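Isoflavone reductase (Medicago sativa, PDB 2GAS) reduces isoflavones to chiral isoflavanones with NADPH, giving the penultimate intermediate in the synthesis of the alfalfa phytoalexin (-)-medicarpin. Local coordinates at residues I5-P10 / R16-A21; V194-I199 / P292-T297; A228-E231 / T237-K240. All coordinates share one frame; numbering follows the deposited sequence.

Contact 1: I5-P10 / R16-A21; sequences ILILGP and RHIVWA
Arg-16, whose CB approaches Pro-10 O, also lays its CG over one face of the His-17 ring, 3.6 Å above the plane and toward the rim. Arg-16 O lies over one face of the Trp-20 indole, 3.0 Å above its plane and off centre, while His-17 ND1 meets the edge of that indole in plane. The helix bears on the strand through aliphatic branches. Ile-7 turns its CD1 end against the CG2 methyl of Ile-18, the two side chains running at about a right angle; at 3.2 Å between Ile-7 CD1 and Ile-18 CG2 this is tighter than usual van der Waals contact. Val-19 holds CG2 anti to the carbonyl carbon (CG1 anti to the backbone N, chi1 171°), which puts CG2 in the corner between strand and turn, 4.0 Å from Ile-7 CG2 and 3.8 Å from Pro-10 CB. Pro-10 O and Arg-16 N lie 3.2 Å apart but at a poor angle for bonding; that carbonyl bonds to Tyr-52 OH, and the guanidinium bonds back to Gly-12 O and Thr-11 O. Gly-9, at a positive phi of 69°, begins the glycine-rich turn of a Rossmann fold; Gly-9 and Pro-10 are inferred to belong to the NADP(+) site. The contact is thus the first half of the beta-alpha-beta unit running from strand 5-8 through helix 15-25 to strand 29-33. Strand 5-8 lies between strands 29-33 and 79-82 of the parallel sheet, and the helix meets helix 42-54 through Val-19 and helix 191-202 through Ile-18.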
ATOM      1  N   ILE A   5     -10.418 -15.959  -0.646  1.00 17.43           N
ATOM      2  CA  ILE A   5      -9.834 -14.680  -1.041  1.00 16.00           C
ATOM      3  C   ILE A   5      -9.103 -14.711  -2.385  1.00 17.12           C
ATOM      4  O   ILE A   5      -8.190 -15.515  -2.592  1.00 17.42           O
ATOM      5  CB  ILE A   5      -8.845 -14.193   0.057  1.00 17.00           C
ATOM      6  CG1 ILE A   5      -9.573 -14.105   1.402  1.00 17.26           C
ATOM      7  CG2 ILE A   5      -8.252 -12.824  -0.319  1.00 15.84           C
ATOM      8  CD1 ILE A   5      -8.682 -13.729   2.570  1.00 18.91           C
ATOM      9  N   LEU A   6      -9.509 -13.819  -3.288  1.00 16.84           N
ATOM     10  CA  LEU A   6      -8.905 -13.709  -4.613  1.00 17.29           C
ATOM     11  C   LEU A   6      -8.032 -12.461  -4.668  1.00 16.21           C
ATOM     12  O   LEU A   6      -8.492 -11.359  -4.358  1.00 17.19           O
ATOM     13  CB  LEU A   6      -9.991 -13.597  -5.687  1.00 17.19           C
ATOM     14  CG  LEU A   6      -9.498 -13.296  -7.107  1.00 17.94           C
ATOM     15  CD1 LEU A   6      -8.604 -14.428  -7.604  1.00 18.34           C
ATOM     16  CD2 LEU A   6     -10.697 -13.115  -8.032  1.00 18.82           C
ATOM     17  N   ILE A   7      -6.783 -12.642  -5.073  1.00 16.74           N
ATOM     18  CA  ILE A   7      -5.847 -11.531  -5.176  1.00 15.53           C
ATOM     19  C   ILE A   7      -5.544 -11.190  -6.627  1.00 16.11           C
ATOM     20  O   ILE A   7      -5.052 -12.032  -7.383  1.00 17.08           O
ATOM     21  CB  ILE A   7      -4.500 -11.853  -4.476  1.00 15.12           C
ATOM     22  CG1 ILE A   7      -4.730 -12.112  -2.986  1.00 18.12           C
ATOM     23  CG2 ILE A   7      -3.503 -10.715  -4.701  1.00 17.60           C
ATOM     24  CD1 ILE A   7      -5.476 -11.006  -2.290  1.00 25.47           C
ATOM     25  N   LEU A   8      -5.857  -9.956  -7.015  1.00 15.26           N
ATOM     26  CA  LEU A   8      -5.565  -9.473  -8.361  1.00 15.43           C
ATOM     27  C   LEU A   8      -4.193  -8.803  -8.224  1.00 15.07           C
ATOM     28  O   LEU A   8      -3.916  -8.165  -7.203  1.00 17.64           O
ATOM     29  CB  LEU A   8      -6.631  -8.466  -8.798  1.00 18.12           C
ATOM     30  CG  LEU A   8      -8.080  -8.930  -8.597  1.00 22.93           C
ATOM     31  CD1 LEU A   8      -9.033  -7.826  -9.029  1.00 26.03           C
ATOM     32  CD2 LEU A   8      -8.345 -10.196  -9.386  1.00 24.29           C
ATOM     33  N   GLY A   9      -3.339  -8.962  -9.236  1.00 14.81           N
ATOM     34  CA  GLY A   9      -1.987  -8.423  -9.186  1.00 16.76           C
ATOM     35  C   GLY A   9      -1.192  -9.210  -8.149  1.00 15.65           C
ATOM     36  O   GLY A   9      -0.373  -8.646  -7.428  1.00 15.13           O
ATOM     37  N   PRO A  10      -1.387 -10.537  -8.083  1.00 17.26           N
ATOM     38  CA  PRO A  10      -0.697 -11.393  -7.114  1.00 16.34           C
ATOM     39  C   PRO A  10       0.829 -11.454  -7.149  1.00 17.38           C
ATOM     40  O   PRO A  10       1.455 -11.755  -6.128  1.00 18.23           O
ATOM     41  CB  PRO A  10      -1.342 -12.758  -7.354  1.00 17.90           C
ATOM     42  CG  PRO A  10      -1.572 -12.746  -8.823  1.00 18.21           C
ATOM     43  CD  PRO A  10      -2.138 -11.358  -9.051  1.00 18.30           C
ATOM     44  N   ARG A  16       2.259 -10.031  -3.610  1.00 14.89           N
ATOM     45  CA  ARG A  16       2.844 -11.288  -3.148  1.00 15.07           C
ATOM     46  C   ARG A  16       2.716 -11.466  -1.638  1.00 14.83           C
ATOM     47  O   ARG A  16       2.493 -12.575  -1.158  1.00 15.67           O
ATOM     48  CB  ARG A  16       4.317 -11.389  -3.568  1.00 15.27           C
ATOM     49  CG  ARG A  16       5.244 -10.393  -2.882  1.00 15.03           C
ATOM     50  CD  ARG A  16       6.619 -10.366  -3.553  1.00 16.92           C
ATOM     51  NE  ARG A  16       6.542  -9.836  -4.913  1.00 18.30           N
ATOM     52  CZ  ARG A  16       7.589  -9.694  -5.719  1.00 19.47           C
ATOM     53  NH1 ARG A  16       8.801 -10.046  -5.304  1.00 18.83           N
ATOM     54  NH2 ARG A  16       7.428  -9.194  -6.937  1.00 19.28           N
ATOM     55  N   HIS A  17       2.842 -10.380  -0.887  1.00 15.44           N
ATOM     56  CA  HIS A  17       2.744 -10.475   0.564  1.00 14.80           C
ATOM     57  C   HIS A  17       1.319 -10.705   1.032  1.00 15.77           C
ATOM     58  O   HIS A  17       1.090 -11.265   2.106  1.00 16.45           O
ATOM     59  CB  HIS A  17       3.353  -9.225   1.195  1.00 16.49           C
ATOM     60  CG  HIS A  17       4.828  -9.119   0.969  1.00 16.92           C
ATOM     61  ND1 HIS A  17       5.733  -9.955   1.588  1.00 18.49           N
ATOM     62  CD2 HIS A  17       5.548  -8.348   0.118  1.00 18.60           C
ATOM     63  CE1 HIS A  17       6.945  -9.706   1.126  1.00 20.57           C
ATOM     64  NE2 HIS A  17       6.860  -8.736   0.232  1.00 19.67           N
ATOM     65  N   ILE A  18       0.358 -10.267   0.224  1.00 15.27           N
ATOM     66  CA  ILE A  18      -1.047 -10.478   0.534  1.00 13.83           C
ATOM     67  C   ILE A  18      -1.350 -11.954   0.283  1.00 15.94           C
ATOM     68  O   ILE A  18      -2.050 -12.597   1.070  1.00 16.51           O
ATOM     69  CB  ILE A  18      -1.942  -9.590  -0.358  1.00 14.75           C
ATOM     70  CG1 ILE A  18      -1.627  -8.122  -0.076  1.00 17.70           C
ATOM     71  CG2 ILE A  18      -3.411  -9.874  -0.079  1.00 16.33           C
ATOM     72  CD1 ILE A  18      -1.965  -7.687   1.317  1.00 26.98           C
ATOM     73  N   VAL A  19      -0.812 -12.495  -0.808  1.00 15.09           N
ATOM     74  CA  VAL A  19      -1.015 -13.907  -1.119  1.00 14.42           C
ATOM     75  C   VAL A  19      -0.424 -14.748   0.015  1.00 15.20           C
ATOM     76  O   VAL A  19      -1.087 -15.640   0.545  1.00 16.16           O
ATOM     77  CB  VAL A  19      -0.326 -14.314  -2.445  1.00 15.16           C
ATOM     78  CG1 VAL A  19      -0.378 -15.826  -2.612  1.00 15.95           C
ATOM     79  CG2 VAL A  19      -1.012 -13.628  -3.624  1.00 16.00           C
ATOM     80  N   TRP A  20       0.814 -14.456   0.402  1.00 15.82           N
ATOM     81  CA  TRP A  20       1.442 -15.225   1.473  1.00 15.95           C
ATOM     82  C   TRP A  20       0.716 -15.095   2.815  1.00 16.53           C
ATOM     83  O   TRP A  20       0.605 -16.067   3.562  1.00 15.93           O
ATOM     84  CB  TRP A  20       2.917 -14.833   1.628  1.00 14.13           C
ATOM     85  CG  TRP A  20       3.774 -15.309   0.479  1.00 16.08           C
ATOM     86  CD1 TRP A  20       3.670 -16.503  -0.178  1.00 17.88           C
ATOM     87  CD2 TRP A  20       4.872 -14.616  -0.123  1.00 16.00           C
ATOM     88  NE1 TRP A  20       4.635 -16.597  -1.152  1.00 16.45           N
ATOM     89  CE2 TRP A  20       5.388 -15.453  -1.139  1.00 17.15           C
ATOM     90  CE3 TRP A  20       5.475 -13.367   0.097  1.00 15.53           C
ATOM     91  CZ2 TRP A  20       6.479 -15.083  -1.936  1.00 17.85           C
ATOM     92  CZ3 TRP A  20       6.560 -12.999  -0.697  1.00 17.56           C
ATOM     93  CH2 TRP A  20       7.050 -13.857  -1.702  1.00 16.74           C
ATOM     94  N   ALA A  21       0.212 -13.904   3.126  1.00 16.75           N
ATOM     95  CA  ALA A  21      -0.494 -13.716   4.390  1.00 15.99           C
ATOM     96  C   ALA A  21      -1.813 -14.486   4.378  1.00 16.81           C
ATOM     97  O   ALA A  21      -2.257 -14.994   5.406  1.00 16.99           O
ATOM     98  CB  ALA A  21      -0.750 -12.224   4.643  1.00 15.87           C
TER

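Contact 2: V194-I199 / P292-T297; sequences VGTFTI and PDVTYT
Val-294 presses its CB and CG1 against the far end of the Phe-197 ring, and this is the tight part of the contact. CZ of Phe-197 comes to 3.4 Å from Val-294 CG1, and its CE2 to 3.7 Å from Val-294 CB. With CG anti to the carbonyl carbon (chi1 -77°), the Phe-197 ring end comes nearer the loop than its CB does, and Val-294 puts CG1 anti to its backbone N (chi1 176°), against CZ. Beyond this grip the packing thins. Tyr-296 offers only its CB to the ring edge, 4.5 Å from Phe-197 CE1, and sends its hydroxyl away to bond with Lys-218 N. On the more open flank, the CG2 of partly exposed Thr-196 lies 4.0 Å from Val-294 CG1, the two side chains lying alongside but pointing opposite ways. With an alanine in place of Phe-197, Val-294 would probably lose its main apolar partner and a gap would open between helix and loop. Polar ties flank this apolar centre, with Asp-293 salt-bridged to Arg-200 and Thr-297 N bonded to Asp-193 OD1. The contact therefore fastens the loop between helices 287-290 and 299-303 onto helix 191-202, which also packs on helix 15-25 through Thr-198 and Ile-199.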
ATOM      1  N   VAL A 194       2.063  -5.372   5.736  1.00 14.45           N
ATOM      2  CA  VAL A 194       0.858  -4.872   5.094  1.00 15.34           C
ATOM      3  C   VAL A 194       0.051  -6.090   4.647  1.00 14.86           C
ATOM      4  O   VAL A 194      -1.180  -6.092   4.718  1.00 14.52           O
ATOM      5  CB  VAL A 194       1.192  -3.967   3.895  1.00 16.16           C
ATOM      6  CG1 VAL A 194      -0.068  -3.676   3.080  1.00 15.66           C
ATOM      7  CG2 VAL A 194       1.779  -2.657   4.411  1.00 16.09           C
ATOM      8  N   GLY A 195       0.741  -7.137   4.202  1.00 14.71           N
ATOM      9  CA  GLY A 195       0.026  -8.336   3.798  1.00 14.01           C
ATOM     10  C   GLY A 195      -0.739  -8.897   4.987  1.00 14.62           C
ATOM     11  O   GLY A 195      -1.925  -9.219   4.908  1.00 12.95           O
ATOM     12  N   THR A 196      -0.055  -9.001   6.116  1.00 14.79           N
ATOM     13  CA  THR A 196      -0.684  -9.530   7.315  1.00 14.86           C
ATOM     14  C   THR A 196      -1.907  -8.736   7.759  1.00 14.65           C
ATOM     15  O   THR A 196      -2.960  -9.314   8.030  1.00 15.21           O
ATOM     16  CB  THR A 196       0.342  -9.610   8.446  1.00 14.99           C
ATOM     17  OG1 THR A 196       1.429 -10.443   8.019  1.00 15.99           O
ATOM     18  CG2 THR A 196      -0.286 -10.205   9.703  1.00 17.44           C
ATOM     19  N   PHE A 197      -1.780  -7.413   7.823  1.00 15.12           N
ATOM     20  CA  PHE A 197      -2.900  -6.576   8.236  1.00 15.34           C
ATOM     21  C   PHE A 197      -4.045  -6.572   7.229  1.00 14.55           C
ATOM     22  O   PHE A 197      -5.211  -6.439   7.601  1.00 14.25           O
ATOM     23  CB  PHE A 197      -2.429  -5.141   8.486  1.00 15.29           C
ATOM     24  CG  PHE A 197      -1.709  -4.966   9.792  1.00 14.86           C
ATOM     25  CD1 PHE A 197      -0.339  -4.741   9.825  1.00 16.70           C
ATOM     26  CD2 PHE A 197      -2.409  -5.041  10.993  1.00 17.45           C
ATOM     27  CE1 PHE A 197       0.325  -4.594  11.035  1.00 16.85           C
ATOM     28  CE2 PHE A 197      -1.756  -4.895  12.210  1.00 17.31           C
ATOM     29  CZ  PHE A 197      -0.389  -4.671  12.231  1.00 17.51           C
ATOM     30  N   THR A 198      -3.721  -6.707   5.949  1.00 15.41           N
ATOM     31  CA  THR A 198      -4.763  -6.721   4.931  1.00 15.97           C
ATOM     32  C   THR A 198      -5.643  -7.950   5.113  1.00 15.44           C
ATOM     33  O   THR A 198      -6.868  -7.868   5.017  1.00 14.87           O
ATOM     34  CB  THR A 198      -4.160  -6.731   3.513  1.00 14.94           C
ATOM     35  OG1 THR A 198      -3.397  -5.537   3.314  1.00 15.25           O
ATOM     36  CG2 THR A 198      -5.256  -6.795   2.459  1.00 15.55           C
ATOM     37  N   ILE A 199      -5.018  -9.091   5.386  1.00 16.47           N
ATOM     38  CA  ILE A 199      -5.773 -10.322   5.571  1.00 16.73           C
ATOM     39  C   ILE A 199      -6.522 -10.292   6.904  1.00 18.11           C
ATOM     40  O   ILE A 199      -7.637 -10.797   7.001  1.00 16.61           O
ATOM     41  CB  ILE A 199      -4.848 -11.565   5.468  1.00 17.60           C
ATOM     42  CG1 ILE A 199      -4.385 -11.756   4.015  1.00 20.76           C
ATOM     43  CG2 ILE A 199      -5.597 -12.820   5.909  1.00 19.62           C
ATOM     44  CD1 ILE A 199      -3.641 -10.597   3.425  1.00 29.34           C
ATOM     45  N   PRO A 292      -4.032  -5.535  17.958  1.00 19.56           N
ATOM     46  CA  PRO A 292      -2.818  -5.349  18.766  1.00 20.08           C
ATOM     47  C   PRO A 292      -1.918  -6.580  18.871  1.00 20.29           C
ATOM     48  O   PRO A 292      -0.741  -6.470  19.217  1.00 21.02           O
ATOM     49  CB  PRO A 292      -3.376  -4.923  20.120  1.00 19.77           C
ATOM     50  CG  PRO A 292      -4.661  -5.691  20.196  1.00 21.29           C
ATOM     51  CD  PRO A 292      -5.236  -5.483  18.807  1.00 21.48           C
ATOM     52  N   ASP A 293      -2.469  -7.746  18.558  1.00 20.63           N
ATOM     53  CA  ASP A 293      -1.714  -8.992  18.625  1.00 21.27           C
ATOM     54  C   ASP A 293      -0.722  -9.176  17.479  1.00 21.44           C
ATOM     55  O   ASP A 293       0.176 -10.011  17.564  1.00 23.58           O
ATOM     56  CB  ASP A 293      -2.682 -10.167  18.635  1.00 23.69           C
ATOM     57  CG  ASP A 293      -3.565 -10.183  17.413  1.00 23.97           C
ATOM     58  OD1 ASP A 293      -3.369 -11.053  16.544  1.00 29.61           O
ATOM     59  OD2 ASP A 293      -4.446  -9.310  17.315  1.00 24.81           O
ATOM     60  N   VAL A 294      -0.882  -8.418  16.399  1.00 20.66           N
ATOM     61  CA  VAL A 294       0.038  -8.555  15.276  1.00 22.11           C
ATOM     62  C   VAL A 294       1.407  -7.977  15.641  1.00 21.29           C
ATOM     63  O   VAL A 294       1.525  -6.789  15.935  1.00 22.25           O
ATOM     64  CB  VAL A 294      -0.506  -7.848  14.014  1.00 21.82           C
ATOM     65  CG1 VAL A 294       0.515  -7.930  12.884  1.00 23.87           C
ATOM     66  CG2 VAL A 294      -1.813  -8.501  13.588  1.00 25.08           C
ATOM     67  N   THR A 295       2.434  -8.823  15.643  1.00 24.04           N
ATOM     68  CA  THR A 295       3.783  -8.374  15.982  1.00 25.72           C
ATOM     69  C   THR A 295       4.473  -7.826  14.739  1.00 26.73           C
ATOM     70  O   THR A 295       5.050  -8.572  13.949  1.00 30.58           O
ATOM     71  CB  THR A 295       4.634  -9.517  16.560  1.00 28.63           C
ATOM     72  OG1 THR A 295       3.896 -10.194  17.585  1.00 31.36           O
ATOM     73  CG2 THR A 295       5.916  -8.961  17.170  1.00 31.18           C
ATOM     74  N   TYR A 296       4.430  -6.511  14.581  1.00 24.03           N
ATOM     75  CA  TYR A 296       5.017  -5.877  13.409  1.00 22.86           C
ATOM     76  C   TYR A 296       6.515  -5.615  13.493  1.00 22.37           C
ATOM     77  O   TYR A 296       7.081  -5.485  14.580  1.00 23.19           O
ATOM     78  CB  TYR A 296       4.292  -4.559  13.118  1.00 20.53           C
ATOM     79  CG  TYR A 296       4.373  -3.530  14.229  1.00 19.44           C
ATOM     80  CD1 TYR A 296       3.436  -3.507  15.266  1.00 19.74           C
ATOM     81  CD2 TYR A 296       5.378  -2.568  14.232  1.00 17.90           C
ATOM     82  CE1 TYR A 296       3.504  -2.545  16.274  1.00 21.29           C
ATOM     83  CE2 TYR A 296       5.455  -1.607  15.234  1.00 19.11           C
ATOM     84  CZ  TYR A 296       4.516  -1.599  16.249  1.00 18.13           C
ATOM     85  OH  TYR A 296       4.592  -0.640  17.225  1.00 24.02           O
ATOM     86  N   THR A 297       7.147  -5.548  12.326  1.00 20.78           N
ATOM     87  CA  THR A 297       8.572  -5.259  12.226  1.00 20.49           C
ATOM     88  C   THR A 297       8.733  -3.759  12.458  1.00 19.93           C
ATOM     89  O   THR A 297       8.061  -2.950  11.821  1.00 19.19           O
ATOM     90  CB  THR A 297       9.114  -5.616  10.825  1.00 20.23           C
ATOM     91  OG1 THR A 297       9.067  -7.037  10.642  1.00 22.34           O
ATOM     92  CG2 THR A 297      10.549  -5.134  10.667  1.00 20.87           C
TER

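Contact 3: A228-E231 / T237-K240; sequences ALWE and TLEK
Glu-231 and Thr-237 bring their CA atoms to 5.6 Å where helix 223-234 turns back into strand 239-243. This is a tight helix-to-strand turn leading into the small two-stranded parallel sheet of strands 175-179 and 239-243, separate from the five-stranded Rossmann sheet; the backbone bonds of Glu-239 with Asp-174 and Val-176 attest the pairing. Glu-231 carries the contact: extended beyond CG (chi2 175°), its chain carries OE1 across the turn to two donors. Leu-238 N binds OE1 at 2.8 Å with an N-H...O angle of 160°, arriving on the anti side and tilted out of the carboxylate plane. The Lys-240 side chain runs from the strand to meet that of Glu-231, and its NZ forms a salt bridge through the syn lone pair of OE1; this positive charge is likely to favour the ionised carboxylate. The CG2 methyl of Thr-237 flanks the same oxygen, 3.5 Å from OE1 of Glu-231. Apolar contact accompanies the polar grip. Leu-238 CD1 meets the edge of the Trp-230 indole near its plane, 4.0 Å from CD1 of that ring, whose NE1 is bonded to Pro-172 O. Leu-238 also touches Ile-227 and Val-176, filling the angle between helix and strand. The Lys-240 chain bends at its last torsion (chi4 57°), and Lys-240 NZ is thereby gripped twice, 2.6 Å from Glu-231 OE1 and 2.9 Å from Leu-238 O.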
ATOM      1  N   ALA A 228      17.569  10.279  13.547  1.00 18.52           N
ATOM      2  CA  ALA A 228      18.250  10.028  14.819  1.00 19.51           C
ATOM      3  C   ALA A 228      18.372   8.522  15.063  1.00 20.81           C
ATOM      4  O   ALA A 228      19.382   8.048  15.586  1.00 20.86           O
ATOM      5  CB  ALA A 228      17.487  10.696  15.961  1.00 19.99           C
ATOM      6  N   LEU A 229      17.343   7.769  14.684  1.00 19.89           N
ATOM      7  CA  LEU A 229      17.353   6.317  14.846  1.00 20.14           C
ATOM      8  C   LEU A 229      18.477   5.700  14.002  1.00 19.74           C
ATOM      9  O   LEU A 229      19.239   4.852  14.474  1.00 19.55           O
ATOM     10  CB  LEU A 229      16.003   5.735  14.412  1.00 21.36           C
ATOM     11  CG  LEU A 229      15.876   4.210  14.415  1.00 26.33           C
ATOM     12  CD1 LEU A 229      16.185   3.680  15.810  1.00 28.20           C
ATOM     13  CD2 LEU A 229      14.470   3.803  13.984  1.00 27.74           C
ATOM     14  N   TRP A 230      18.575   6.134  12.748  1.00 17.91           N
ATOM     15  CA  TRP A 230      19.596   5.630  11.838  1.00 17.35           C
ATOM     16  C   TRP A 230      20.997   6.010  12.321  1.00 17.25           C
ATOM     17  O   TRP A 230      21.917   5.201  12.273  1.00 17.43           O
ATOM     18  CB  TRP A 230      19.344   6.184  10.427  1.00 17.57           C
ATOM     19  CG  TRP A 230      20.376   5.799   9.403  1.00 16.54           C
ATOM     20  CD1 TRP A 230      21.139   6.651   8.655  1.00 18.90           C
ATOM     21  CD2 TRP A 230      20.731   4.473   8.984  1.00 17.88           C
ATOM     22  NE1 TRP A 230      21.942   5.942   7.794  1.00 19.73           N
ATOM     23  CE2 TRP A 230      21.713   4.603   7.975  1.00 18.90           C
ATOM     24  CE3 TRP A 230      20.312   3.188   9.362  1.00 16.87           C
ATOM     25  CZ2 TRP A 230      22.285   3.492   7.337  1.00 18.60           C
ATOM     26  CZ3 TRP A 230      20.882   2.085   8.728  1.00 17.42           C
ATOM     27  CH2 TRP A 230      21.858   2.247   7.728  1.00 18.21           C
ATOM     28  N   GLU A 231      21.156   7.247  12.785  1.00 18.31           N
ATOM     29  CA  GLU A 231      22.449   7.702  13.285  1.00 20.16           C
ATOM     30  C   GLU A 231      22.936   6.824  14.422  1.00 20.08           C
ATOM     31  O   GLU A 231      24.127   6.511  14.516  1.00 22.05           O
ATOM     32  CB  GLU A 231      22.344   9.144  13.763  1.00 19.16           C
ATOM     33  CG  GLU A 231      22.376  10.139  12.629  1.00 18.79           C
ATOM     34  CD  GLU A 231      22.151  11.548  13.103  1.00 17.98           C
ATOM     35  OE1 GLU A 231      22.543  12.478  12.371  1.00 22.21           O
ATOM     36  OE2 GLU A 231      21.572  11.715  14.200  1.00 22.98           O
ATOM     37  N   THR A 237      27.045  10.971  13.013  1.00 22.43           N
ATOM     38  CA  THR A 237      26.056  12.023  12.807  1.00 21.24           C
ATOM     39  C   THR A 237      26.022  12.461  11.356  1.00 21.91           C
ATOM     40  O   THR A 237      27.061  12.745  10.759  1.00 24.55           O
ATOM     41  CB  THR A 237      26.372  13.258  13.677  1.00 23.56           C
ATOM     42  OG1 THR A 237      26.450  12.864  15.049  1.00 25.76           O
ATOM     43  CG2 THR A 237      25.288  14.313  13.524  1.00 22.59           C
ATOM     44  N   LEU A 238      24.821  12.527  10.794  1.00 20.10           N
ATOM     45  CA  LEU A 238      24.663  12.943   9.407  1.00 19.08           C
ATOM     46  C   LEU A 238      24.617  14.456   9.283  1.00 19.44           C
ATOM     47  O   LEU A 238      24.109  15.149  10.165  1.00 19.65           O
ATOM     48  CB  LEU A 238      23.362  12.383   8.819  1.00 19.92           C
ATOM     49  CG  LEU A 238      23.140  10.871   8.751  1.00 21.92           C
ATOM     50  CD1 LEU A 238      21.804  10.588   8.059  1.00 23.47           C
ATOM     51  CD2 LEU A 238      24.281  10.213   8.004  1.00 23.34           C
ATOM     52  N   GLU A 239      25.154  14.967   8.185  1.00 19.99           N
ATOM     53  CA  GLU A 239      25.098  16.396   7.934  1.00 19.97           C
ATOM     54  C   GLU A 239      23.637  16.617   7.561  1.00 20.91           C
ATOM     55  O   GLU A 239      23.053  15.808   6.842  1.00 20.79           O
ATOM     56  CB  GLU A 239      26.015  16.775   6.776  1.00 21.22           C
ATOM     57  CG  GLU A 239      27.490  16.667   7.132  1.00 21.48           C
ATOM     58  CD  GLU A 239      28.399  17.036   5.981  1.00 23.63           C
ATOM     59  OE1 GLU A 239      27.960  17.793   5.091  1.00 21.97           O
ATOM     60  OE2 GLU A 239      29.562  16.583   5.976  1.00 26.45           O
ATOM     61  N   LYS A 240      23.040  17.693   8.058  1.00 19.23           N
ATOM     62  CA  LYS A 240      21.634  17.950   7.786  1.00 19.28           C
ATOM     63  C   LYS A 240      21.334  19.305   7.169  1.00 18.15           C
ATOM     64  O   LYS A 240      21.903  20.326   7.556  1.00 18.39           O
ATOM     65  CB  LYS A 240      20.820  17.825   9.077  1.00 19.43           C
ATOM     66  CG  LYS A 240      20.988  16.505   9.809  1.00 20.49           C
ATOM     67  CD  LYS A 240      20.286  16.549  11.156  1.00 22.63           C
ATOM     68  CE  LYS A 240      20.533  15.277  11.946  1.00 22.47           C
ATOM     69  NZ  LYS A 240      21.990  15.050  12.143  1.00 21.94           N
TER

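Overall arrangement
From the N terminus, contact 1 closes the short glycine-rich turn between strand 5-8 and helix 15-25 and is complete long before the others begin. Contact 2 then spans more than ninety residues, joining helix 191-202 to a loop near the C terminus. Contact 3, another short local closure, falls within that span, and no two contacts cross. Contacts 1 and 2 meet directly: Ile-18 CD1 packs 3.2 Å from Gly-195 CA, so the Rossmann helix backs onto the helix that holds the C-terminal loop. Contact 3 lies on the far side of the chain's centre from contact 1, with centres about 36 Å apart, and ties helix 223-234 to strand 239-243.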